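Local coordinates for protein SusD homolog (Bacteroides thetaiotaomicron VPI-5482, PDB 3IHV) that probably binds glycans at the cell surface as an outer-membrane lipoprotein of the SusD family, helping to deliver them for uptake, at residues Asp93-Ile98 with Glu119-Arg124. Residues are numbered along the deposited sequence; the frame is centred on the assembly and turned at random.
Sequences DFLERI and EARALR
Leu-95 reaches across to three residues of the facing helix, spreading its two methyls over Ala-120, Arg-121 and Arg-124. Leu-95 CD1 stands above the plane of the Arg-124 guanidinium, nearer the NH1 corner than the centre, 3.4 Å from Arg-124 NH1. Leu-95 CD1 also lies 3.9 Å from Arg-121 CG, the leucine side chain running roughly perpendicular to that of Arg-121. On the other branch, Leu-95 CD2 packs 4.0 Å from Ala-120 CB. That small methyl also receives the ring of Phe-94: a chi1 of 176° swings CG away from the backbone N and brings the CD2 side of the ring obliquely to Ala-120, with Phe-94 CD2 3.6 Å from Ala-120 CB. Cutting Leu-95 back to an alanine is likely to open a gap beside Ala-120 and Arg-121 and to strip this apolar cover from the Arg-124 guanidinium.

Both arginines bend at chi3 and form salt bridges with Asp-169 of helix 159-176, Arg-121 through NE and Arg-124 through NH2, so one carboxylate anchors the two side chains that Leu-95 touches. Arg-124 NH1 also hydrogen-bonds Asn-92 OD1 on helix 75-101, a second hold that probably helps fix the guanidinium's rotation. Farther round that helix, Arg-97 NH1 bridges to Asp-93 OD2 at 2.9 Å. Val-23 of helix 17-29 also packs on Phe-94. The axes of segments 93-98 and 119-124 approach to 10.1 Å and run at 152°, close to antiparallel; helices 75-101 and 107-135 thus form a helical hairpin of the kind that builds the TPR-like, alpha-helical scaffold of SusD proteins.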
loop_
_atom_site.group_PDB
_atom_site.type_symbol
_atom_site.label_atom_id
_atom_site.label_comp_id
_atom_site.label_asym_id
_atom_site.label_seq_id
_atom_site.Cartn_x
_atom_site.Cartn_y
_atom_site.Cartn_z
ATOM N N ASP A 93 15.600 13.931 13.088
ATOM C CA ASP A 93 15.775 14.386 14.460
ATOM C C ASP A 93 16.297 13.244 15.343
ATOM O O ASP A 93 17.267 13.394 16.087
ATOM C CB ASP A 93 14.416 14.862 14.980
ATOM C CG ASP A 93 14.477 15.374 16.394
ATOM O OD1 ASP A 93 15.190 16.386 16.643
ATOM O OD2 ASP A 93 13.838 14.716 17.260
ATOM N N PHE A 94 15.645 12.100 15.238
ATOM C CA PHE A 94 16.057 10.905 15.984
ATOM C C PHE A 94 17.502 10.508 15.682
ATOM O O PHE A 94 18.279 10.250 16.598
ATOM C CB PHE A 94 15.122 9.731 15.660
ATOM C CG PHE A 94 15.542 8.458 16.324
ATOM C CD1 PHE A 94 15.183 8.212 17.636
ATOM C CD2 PHE A 94 16.324 7.549 15.665
ATOM C CE1 PHE A 94 15.604 7.074 18.288
ATOM C CE2 PHE A 94 16.774 6.381 16.332
ATOM C CZ PHE A 94 16.377 6.161 17.635
ATOM N N LEU A 95 17.854 10.480 14.397
ATOM C CA LEU A 95 19.206 10.110 13.951
ATOM C C LEU A 95 20.278 11.102 14.430
ATOM O O LEU A 95 21.340 10.705 14.932
ATOM C CB LEU A 95 19.242 9.933 12.430
ATOM C CG LEU A 95 18.391 8.753 11.945
ATOM C CD1 LEU A 95 18.089 8.787 10.460
ATOM C CD2 LEU A 95 19.079 7.400 12.339
ATOM N N GLU A 96 20.006 12.390 14.288
ATOM C CA GLU A 96 20.914 13.430 14.780
ATOM C C GLU A 96 21.147 13.286 16.272
ATOM O O GLU A 96 22.267 13.356 16.734
ATOM C CB GLU A 96 20.313 14.818 14.480
ATOM C CG GLU A 96 20.335 15.152 12.998
ATOM C CD GLU A 96 19.385 16.272 12.610
ATOM O OE1 GLU A 96 18.928 17.018 13.489
ATOM O OE2 GLU A 96 19.037 16.356 11.409
ATOM N N ARG A 97 20.067 13.104 17.023
ATOM C CA ARG A 97 20.146 13.019 18.453
ATOM C C ARG A 97 20.818 11.748 18.967
ATOM O O ARG A 97 21.679 11.825 19.854
ATOM C CB ARG A 97 18.765 13.163 19.043
ATOM C CG ARG A 97 18.224 14.598 18.877
ATOM C CD ARG A 97 16.740 14.619 19.127
ATOM N NE ARG A 97 16.370 14.345 20.513
ATOM C CZ ARG A 97 15.114 14.183 20.950
ATOM N NH1 ARG A 97 14.086 14.262 20.114
ATOM N NH2 ARG A 97 14.880 13.935 22.239
ATOM N N ILE A 98 20.450 10.598 18.416
ATOM C CA ILE A 98 21.070 9.363 18.888
ATOM C C ILE A 98 22.568 9.355 18.533
ATOM O O ILE A 98 23.366 8.812 19.284
ATOM C CB ILE A 98 20.311 8.093 18.413
ATOM C CG1 ILE A 98 20.564 6.944 19.418
ATOM C CG2 ILE A 98 20.636 7.765 16.938
ATOM C CD1 ILE A 98 19.611 5.744 19.250
ATOM N N GLU A 119 15.993 1.160 12.026
ATOM C CA GLU A 119 14.531 1.353 11.920
ATOM C C GLU A 119 14.187 2.748 11.457
ATOM O O GLU A 119 13.347 2.917 10.577
ATOM C CB GLU A 119 13.818 1.057 13.240
ATOM C CG GLU A 119 13.910 -0.394 13.662
ATOM C CD GLU A 119 13.177 -0.640 14.955
ATOM O OE1 GLU A 119 11.959 -0.328 14.988
ATOM O OE2 GLU A 119 13.794 -1.127 15.941
ATOM N N ALA A 120 14.859 3.745 11.995
ATOM C CA ALA A 120 14.591 5.131 11.593
ATOM C C ALA A 120 14.996 5.376 10.167
ATOM O O ALA A 120 14.305 6.111 9.436
ATOM C CB ALA A 120 15.302 6.134 12.564
ATOM N N ARG A 121 16.130 4.821 9.761
ATOM C CA ARG A 121 16.605 4.965 8.402
ATOM C C ARG A 121 15.669 4.232 7.439
ATOM O O ARG A 121 15.448 4.733 6.329
ATOM C CB ARG A 121 18.056 4.473 8.241
ATOM C CG ARG A 121 19.074 5.335 8.950
ATOM C CD ARG A 121 20.521 5.043 8.532
ATOM N NE ARG A 121 20.785 5.459 7.152
ATOM C CZ ARG A 121 21.984 5.429 6.559
ATOM N NH1 ARG A 121 23.053 4.984 7.198
ATOM N NH2 ARG A 121 22.108 5.831 5.311
ATOM N N ALA A 122 15.161 3.059 7.833
ATOM C CA ALA A 122 14.210 2.323 6.991
ATOM C C ALA A 122 12.935 3.153 6.801
ATOM O O ALA A 122 12.420 3.254 5.694
ATOM C CB ALA A 122 13.894 0.930 7.574
ATOM N N LEU A 123 12.447 3.763 7.873
ATOM C CA LEU A 123 11.261 4.618 7.806
ATOM C C LEU A 123 11.537 5.806 6.888
ATOM O O LEU A 123 10.715 6.145 6.028
ATOM C CB LEU A 123 10.869 5.072 9.190
ATOM C CG LEU A 123 10.096 4.041 10.046
ATOM C CD1 LEU A 123 10.163 4.410 11.517
ATOM C CD2 LEU A 123 8.647 3.840 9.548
ATOM N N ARG A 124 12.687 6.446 7.073
ATOM C CA ARG A 124 13.057 7.577 6.224
ATOM C C ARG A 124 13.109 7.180 4.728
ATOM O O ARG A 124 12.586 7.883 3.847
ATOM C CB ARG A 124 14.369 8.183 6.696
ATOM C CG ARG A 124 14.742 9.441 5.922
ATOM C CD ARG A 124 15.915 10.190 6.550
ATOM N NE ARG A 124 17.142 9.420 6.462
ATOM C CZ ARG A 124 18.293 9.763 7.013
ATOM N NH1 ARG A 124 18.396 10.871 7.735
ATOM N NH2 ARG A 124 19.359 9.000 6.856
#